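Local coordinates for protein lipase (Rhizopus chinensis, PDB 6A0W) that probably hydrolyses the ester bonds of triacylglycerols as a secreted fungal class 3 lipase, with an N-terminal polypeptide segment that regulates how tightly substrate is bound, at residues M8-P13 / A116-V121; N46-A51 / Y200-P205; A51-C56 / W65-C70. All blocks are in the same frame, centred on the assembly; numbering follows the deposited sequence.

Contact 1. Residues M8-P13 / A116-V121; sequences MTLDLP and AITDMV
Leu10 reaches across to Ile117 and Thr118 through a single methyl, CD1, and that methyl carries the whole contact between 8-13 and 116-121. It lies 4.4 Å from Ile117 CG2 and 4.3 Å from Thr118 CG2, so it meets both branch methyls about equally closely, at the long end of van der Waals range. The Leu10 torsion that sets CG anti to the carbonyl carbon (chi1 -72°) brings the isopropyl end toward the helix. Ile117 answers with its short branch alone, for CG1 and CD1 lead off in another direction. The enclosed side of the contact is the pair of buried residues, Leu10 and Ile117, an apolar contact with no hydrogen bond crossing it.

Thr118, partly exposed, lies on the side nearer solvent and touches with CG2. The evidence for a light touch is plain: the two segments bury only 85 Å² in all, and the nearest CA atoms, those of Leu10 and Thr118, are 8.7 Å apart. Polar links lie beside the methyl contact. Asp11 OD1 forms a salt bridge with Arg114 of helix 113-118, while Thr9 OG1 and the backbone of Thr9 and Leu10 bond to the 277-281 loop region.

In its place in the sequence and fold, helix 113-118 probably corresponds to the lid helix, as in Rhizomucor miehei lipase. A slender apolar contact between the N-terminal segment and an element that moves in related lipases is consistent with that segment influencing substrate binding at the active site.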
# COMPACT_ATOMS: atom_id res chain seq x y z
N MET A 8 8.76 18.51 -5.19
CA MET A 8 9.64 17.38 -4.94
C MET A 8 10.22 16.88 -6.25
O MET A 8 9.49 16.69 -7.23
CB MET A 8 8.86 16.24 -4.32
CG MET A 8 7.62 16.66 -3.56
SD MET A 8 7.68 15.89 -1.95
CE MET A 8 6.99 17.15 -0.86
N THR A 9 11.48 16.48 -6.23
CA THR A 9 12.09 15.92 -7.42
C THR A 9 11.56 14.54 -7.81
O THR A 9 11.40 13.66 -6.96
CB THR A 9 13.62 15.87 -7.25
OG1 THR A 9 13.97 15.19 -6.02
CG2 THR A 9 14.17 17.30 -7.24
N LEU A 10 11.52 14.30 -9.12
CA LEU A 10 11.27 12.98 -9.69
C LEU A 10 12.56 12.23 -9.90
O LEU A 10 12.58 10.99 -9.97
CB LEU A 10 10.57 13.10 -11.04
CG LEU A 10 9.11 13.53 -11.11
CD1 LEU A 10 8.24 12.42 -10.56
CD2 LEU A 10 8.88 14.83 -10.36
N ASP A 11 13.58 12.97 -10.28
CA ASP A 11 14.92 12.44 -10.41
C ASP A 11 15.76 13.06 -9.30
O ASP A 11 15.62 14.23 -9.00
CB ASP A 11 15.54 12.78 -11.76
CG ASP A 11 14.73 12.23 -12.92
OD1 ASP A 11 14.52 11.00 -12.97
OD2 ASP A 11 14.25 13.06 -13.73
N LEU A 12 16.63 12.25 -8.71
CA LEU A 12 17.43 12.72 -7.61
C LEU A 12 18.59 13.56 -8.15
O LEU A 12 19.37 13.06 -8.96
CB LEU A 12 17.97 11.51 -6.86
CG LEU A 12 18.49 11.83 -5.47
CD1 LEU A 12 17.34 12.39 -4.64
CD2 LEU A 12 19.14 10.61 -4.83
N PRO A 13 18.78 14.79 -7.62
CA PRO A 13 20.03 15.51 -7.90
C PRO A 13 21.30 14.67 -7.70
O PRO A 13 21.24 13.54 -7.20
CB PRO A 13 20.00 16.70 -6.92
CG PRO A 13 18.56 16.94 -6.63
CD PRO A 13 17.86 15.60 -6.78
N ALA A 116 1.78 8.68 -13.94
CA ALA A 116 0.71 8.67 -12.94
C ALA A 116 0.94 9.73 -11.85
O ALA A 116 0.02 10.42 -11.43
CB ALA A 116 0.61 7.31 -12.29
N ILE A 117 2.19 9.94 -11.46
CA ILE A 117 2.51 10.94 -10.45
C ILE A 117 2.48 12.33 -11.03
O ILE A 117 1.93 13.26 -10.41
CB ILE A 117 3.91 10.68 -9.84
CG1 ILE A 117 3.96 9.32 -9.16
CG2 ILE A 117 4.25 11.76 -8.84
CD1 ILE A 117 2.76 8.99 -8.30
N THR A 118 3.12 12.51 -12.19
CA THR A 118 3.16 13.84 -12.82
C THR A 118 1.75 14.31 -13.23
O THR A 118 1.45 15.45 -13.05
CB THR A 118 4.10 13.92 -14.04
OG1 THR A 118 3.54 13.16 -15.10
CG2 THR A 118 5.46 13.41 -13.72
N ASP A 119 0.85 13.42 -13.63
CA ASP A 119 -0.48 13.86 -14.08
C ASP A 119 -1.51 13.90 -12.97
O ASP A 119 -2.69 14.10 -13.24
CB ASP A 119 -1.00 12.93 -15.18
CG ASP A 119 -0.17 13.02 -16.46
OD1 ASP A 119 0.70 13.92 -16.51
OD2 ASP A 119 -0.29 12.13 -17.34
N MET A 120 -1.11 13.49 -11.76
CA MET A 120 -2.11 13.15 -10.74
C MET A 120 -2.89 14.44 -10.49
O MET A 120 -2.27 15.48 -10.38
CB MET A 120 -1.41 12.72 -9.43
CG MET A 120 -2.37 12.32 -8.32
SD MET A 120 -1.48 11.72 -6.86
CE MET A 120 -0.94 10.13 -7.47
N VAL A 121 -4.19 14.35 -10.26
CA VAL A 121 -4.96 15.50 -9.78
C VAL A 121 -5.46 15.26 -8.35
O VAL A 121 -5.85 14.15 -7.98
CB VAL A 121 -6.17 15.81 -10.70
CG1 VAL A 121 -5.72 15.99 -12.15
CG2 VAL A 121 -7.25 14.76 -10.62

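Contact 2. Residues N46-A51 / Y200-P205; sequences NYAGVA and YTVGCP
Tyr47 and Tyr200 meet as an edge-to-face aromatic pair, the edge of Tyr47 toward the face of Tyr200, with ring centroids 4.5 Å apart and planes at 54°. Along Tyr47, CB first packs on Tyr200 CB at 4.0 Å. Its ring, swung beside the backbone N (chi1 -60°), then delivers CD2 over the centre of the Tyr200 ring, 3.3 Å above the plane. Next comes CE2, shifted toward the phenol end and 3.6 Å from Tyr200 CZ. CZ and OH of Tyr47 run on past it, with no atom of 200-205 within 4.2 Å. Farther down the helix, Ala48 CB rests on Val202 CG1 at 3.8 Å, and Ala51 CB just reaches Val202 CG2.

Helix 46-51 crosses strand 200-202 at -70°, with axes 8.2 Å apart at closest approach. Between them, a water donates weak bonds to the carbonyl oxygens of Tyr47 and Tyr200, while Thr169 OG1 of the adjacent strand bonds to both, its one proton shared. His224 stacks on Tyr200.

All five touching residues are buried: this is a helix laid across the central sheet of an alpha/beta-hydrolase fold, and Ala51 touches the probable nucleophile elbow (Gly170, Ser172 and Gly174).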
# COMPACT_ATOMS: atom_id res chain seq x y z
N ASN A 46 7.57 -9.84 3.40
CA ASN A 46 6.77 -10.93 2.83
C ASN A 46 5.48 -10.39 2.13
O ASN A 46 5.17 -10.75 0.99
CB ASN A 46 6.49 -11.98 3.90
CG ASN A 46 7.68 -12.95 4.12
OD1 ASN A 46 7.49 -14.16 4.16
ND2 ASN A 46 8.93 -12.43 4.17
N TYR A 47 4.85 -9.41 2.76
CA TYR A 47 3.68 -8.73 2.20
C TYR A 47 4.03 -7.74 1.09
O TYR A 47 3.21 -7.54 0.18
CB TYR A 47 2.89 -8.08 3.35
CG TYR A 47 2.38 -9.09 4.38
CD1 TYR A 47 1.96 -10.36 3.97
CD2 TYR A 47 2.30 -8.78 5.72
CE1 TYR A 47 1.50 -11.29 4.88
CE2 TYR A 47 1.82 -9.70 6.64
CZ TYR A 47 1.37 -10.92 6.20
OH TYR A 47 1.00 -11.87 7.10
N ALA A 48 5.24 -7.18 1.10
CA ALA A 48 5.76 -6.45 -0.05
C ALA A 48 5.94 -7.35 -1.25
O ALA A 48 5.70 -6.96 -2.41
CB ALA A 48 7.07 -5.75 0.28
N GLY A 49 6.36 -8.57 -0.99
CA GLY A 49 6.51 -9.53 -2.05
C GLY A 49 5.18 -9.87 -2.66
O GLY A 49 5.09 -10.00 -3.88
N VAL A 50 4.17 -10.11 -1.82
CA VAL A 50 2.83 -10.40 -2.35
C VAL A 50 2.29 -9.26 -3.21
O VAL A 50 1.83 -9.43 -4.34
CB VAL A 50 1.85 -10.74 -1.22
CG1 VAL A 50 0.46 -11.04 -1.79
CG2 VAL A 50 2.35 -11.94 -0.43
N ALA A 51 2.50 -8.05 -2.75
CA ALA A 51 2.13 -6.91 -3.52
C ALA A 51 2.80 -6.84 -4.87
O ALA A 51 2.16 -6.46 -5.88
CB ALA A 51 2.42 -5.65 -2.74
N TYR A 200 -1.27 -3.75 4.67
CA TYR A 200 0.15 -3.47 4.45
C TYR A 200 0.35 -2.87 3.10
O TYR A 200 -0.08 -3.43 2.07
CB TYR A 200 0.98 -4.77 4.50
CG TYR A 200 1.10 -5.35 5.89
CD1 TYR A 200 0.09 -6.18 6.39
CD2 TYR A 200 2.28 -5.22 6.64
CE1 TYR A 200 0.15 -6.68 7.68
CE2 TYR A 200 2.38 -5.79 7.90
CZ TYR A 200 1.34 -6.54 8.40
OH TYR A 200 1.39 -7.15 9.62
N THR A 201 1.16 -1.82 3.08
CA THR A 201 1.47 -1.15 1.83
C THR A 201 2.98 -0.81 1.70
O THR A 201 3.69 -0.63 2.71
CB THR A 201 0.66 0.16 1.67
OG1 THR A 201 1.03 1.11 2.66
CG2 THR A 201 -0.85 -0.09 1.72
N VAL A 202 3.40 -0.62 0.44
CA VAL A 202 4.73 -0.15 0.05
C VAL A 202 4.55 0.97 -0.95
O VAL A 202 3.79 0.81 -1.92
CB VAL A 202 5.64 -1.29 -0.48
CG1 VAL A 202 6.13 -2.14 0.68
CG2 VAL A 202 4.92 -2.18 -1.49
N GLY A 203 5.12 2.14 -0.65
CA GLY A 203 5.01 3.30 -1.53
C GLY A 203 3.58 3.85 -1.72
O GLY A 203 3.26 4.45 -2.75
N CYS A 204 2.78 3.79 -0.67
CA CYS A 204 1.41 4.30 -0.69
C CYS A 204 1.35 5.83 -0.72
O CYS A 204 1.97 6.51 0.11
CB CYS A 204 0.64 3.79 0.52
SG CYS A 204 -1.16 4.01 0.36
N PRO A 205 0.65 6.40 -1.71
CA PRO A 205 0.39 7.85 -1.63
C PRO A 205 -0.58 8.21 -0.49
O PRO A 205 -1.19 7.33 0.13
CB PRO A 205 -0.32 8.15 -2.97
CG PRO A 205 -1.03 6.87 -3.26
CD PRO A 205 -0.08 5.77 -2.83
O HOH W 1 2.93 -4.15 1.03

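Contact 3. Residues A51-C56 / W65-C70; sequences AATAYC and WDCKQC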
# COMPACT_ATOMS: atom_id res chain seq x y z
N ALA A 51 2.50 -8.05 -2.75
CA ALA A 51 2.13 -6.91 -3.52
C ALA A 51 2.80 -6.84 -4.87
O ALA A 51 2.16 -6.46 -5.88
CB ALA A 51 2.42 -5.65 -2.74
N ALA A 52 4.06 -7.29 -4.91
CA ALA A 52 4.81 -7.27 -6.17
C ALA A 52 4.25 -8.18 -7.22
O ALA A 52 4.45 -7.95 -8.42
CB ALA A 52 6.30 -7.61 -5.93
N THR A 53 3.62 -9.28 -6.79
CA THR A 53 3.11 -10.25 -7.74
C THR A 53 1.95 -9.68 -8.57
O THR A 53 1.64 -10.20 -9.63
CB THR A 53 2.58 -11.52 -7.05
OG1 THR A 53 1.49 -11.19 -6.18
CG2 THR A 53 3.71 -12.20 -6.26
N ALA A 54 1.36 -8.58 -8.13
CA ALA A 54 0.21 -8.07 -8.84
C ALA A 54 0.59 -7.52 -10.20
O ALA A 54 -0.28 -7.31 -11.05
CB ALA A 54 -0.47 -7.00 -8.03
N TYR A 55 1.88 -7.18 -10.36
CA TYR A 55 2.35 -6.63 -11.62
C TYR A 55 2.74 -7.72 -12.59
O TYR A 55 3.16 -7.41 -13.70
CB TYR A 55 3.52 -5.69 -11.39
CG TYR A 55 3.20 -4.48 -10.59
CD1 TYR A 55 2.69 -3.33 -11.21
CD2 TYR A 55 3.45 -4.42 -9.23
CE1 TYR A 55 2.37 -2.19 -10.50
CE2 TYR A 55 3.22 -3.23 -8.52
CZ TYR A 55 2.66 -2.14 -9.15
OH TYR A 55 2.34 -1.03 -8.43
N CYS A 56 2.68 -8.98 -12.16
CA CYS A 56 2.94 -10.08 -13.06
C CYS A 56 1.70 -10.41 -13.93
O CYS A 56 0.66 -10.81 -13.41
CB CYS A 56 3.36 -11.31 -12.24
SG CYS A 56 4.78 -11.09 -11.15
N TRP A 65 -0.49 -18.94 -10.30
CA TRP A 65 0.35 -18.55 -9.18
C TRP A 65 1.67 -19.31 -9.27
O TRP A 65 1.94 -20.16 -8.44
CB TRP A 65 -0.36 -18.82 -7.85
CG TRP A 65 0.32 -18.21 -6.65
CD1 TRP A 65 0.97 -18.87 -5.64
CD2 TRP A 65 0.40 -16.82 -6.32
NE1 TRP A 65 1.45 -17.96 -4.69
CE2 TRP A 65 1.15 -16.70 -5.13
CE3 TRP A 65 -0.14 -15.67 -6.89
CZ2 TRP A 65 1.36 -15.50 -4.52
CZ3 TRP A 65 0.08 -14.46 -6.28
CH2 TRP A 65 0.88 -14.37 -5.15
N ASP A 66 2.52 -18.95 -10.23
CA ASP A 66 3.80 -19.65 -10.44
C ASP A 66 4.95 -18.68 -10.67
O ASP A 66 6.04 -19.08 -11.02
CB ASP A 66 3.71 -20.67 -11.60
CG ASP A 66 3.23 -20.05 -12.91
OD1 ASP A 66 3.39 -18.83 -13.11
OD2 ASP A 66 2.62 -20.77 -13.72
N CYS A 67 4.73 -17.40 -10.38
CA CYS A 67 5.71 -16.40 -10.66
C CYS A 67 6.80 -16.57 -9.62
O CYS A 67 6.62 -17.30 -8.65
CB CYS A 67 5.06 -15.00 -10.65
SG CYS A 67 4.78 -14.21 -9.04
N LYS A 68 7.92 -15.90 -9.82
CA LYS A 68 9.03 -16.02 -8.90
C LYS A 68 8.69 -15.58 -7.49
O LYS A 68 8.88 -16.35 -6.54
CB LYS A 68 10.23 -15.22 -9.43
CG LYS A 68 11.51 -15.39 -8.61
CD LYS A 68 12.61 -14.40 -9.01
CE LYS A 68 13.03 -14.55 -10.47
NZ LYS A 68 14.51 -14.48 -10.62
N GLN A 69 8.21 -14.35 -7.30
CA GLN A 69 7.91 -13.90 -5.93
C GLN A 69 6.68 -14.64 -5.35
O GLN A 69 6.59 -14.87 -4.14
CB GLN A 69 7.73 -12.38 -5.82
CG GLN A 69 8.76 -11.57 -6.59
CD GLN A 69 10.16 -11.61 -5.97
OE1 GLN A 69 10.40 -12.32 -4.99
NE2 GLN A 69 11.02 -10.73 -6.43
N CYS A 70 5.82 -15.13 -6.24
CA CYS A 70 4.65 -15.92 -5.85
C CYS A 70 5.09 -17.11 -5.02
O CYS A 70 4.60 -17.30 -3.90
CB CYS A 70 3.90 -16.43 -7.08
SG CYS A 70 3.18 -15.20 -8.18
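The backbones of Thr53 and Cys70 come within 6.2 Å, CA to CA, where a type I turn from Thr53 to Cys56, closed by Cys56 N to Thr53 O, faces the start of helix 68-73, with Cys67 at its N-cap position. Thr53 has the largest share of the buried surface. Its methyl CG2 is directed at the Cys67-Cys70 disulfide, 3.6 Å from Cys67 SG and 3.6 Å from Cys70 SG, and it also touches Gln69 CB at 4.0 Å. The near-equal sulfur distances place the methyl against the disulfide as a unit. With chi1 at 62°, OG1 sits between the backbone N and the carbonyl carbon, where it bonds to Val50 O one helical turn back; the same oxygen lies 3.4 Å from Trp65 CH2.

Trp65 comes in with its six-membered ring end, its side chain crossing that of Thr53 at about a right angle. Within 65-70 itself, Cys70 CB packs 3.4 Å above the Trp65 indole plane, over its centre, while NE1 is bonded to Val74 O and the ring also meets Phe93. On the turn side, Cys56 SG approaches Cys67 SG to 3.8 Å, a nonbonded contact, since Cys56 is joined to Cys295.

Two disulfides thus pack against one another: the local Cys67-Cys70 link at the start of a helix, in a CxxC sequence, and Cys56-Cys295, which ties this region to the C-terminal end, as in Rhizomucor miehei lipase and its close relatives.

How the contacts relate
Contact 2 is wholly buried, its centre about 5 Å from that of the chain; contacts 1 and 3, centred about 18 and 16 Å out, are peripheral and mainly buried, with partly exposed members such as Thr118, Trp65 and Gln69. Contacts 2 and 3 share helix 38-53 and Ala51, and touch through Gly49 O and Gln69 CB. That helix faces the central sheet with a ring and small apolar groups and continues toward its C-terminal end to the two packed disulfides. Contact 1 stands apart, burying 85 Å² against 221 and 223 Å². None has a direct hydrogen bond between its segments, but the chemistry shifts from lone methyls, through aromatic packing, to sulfur.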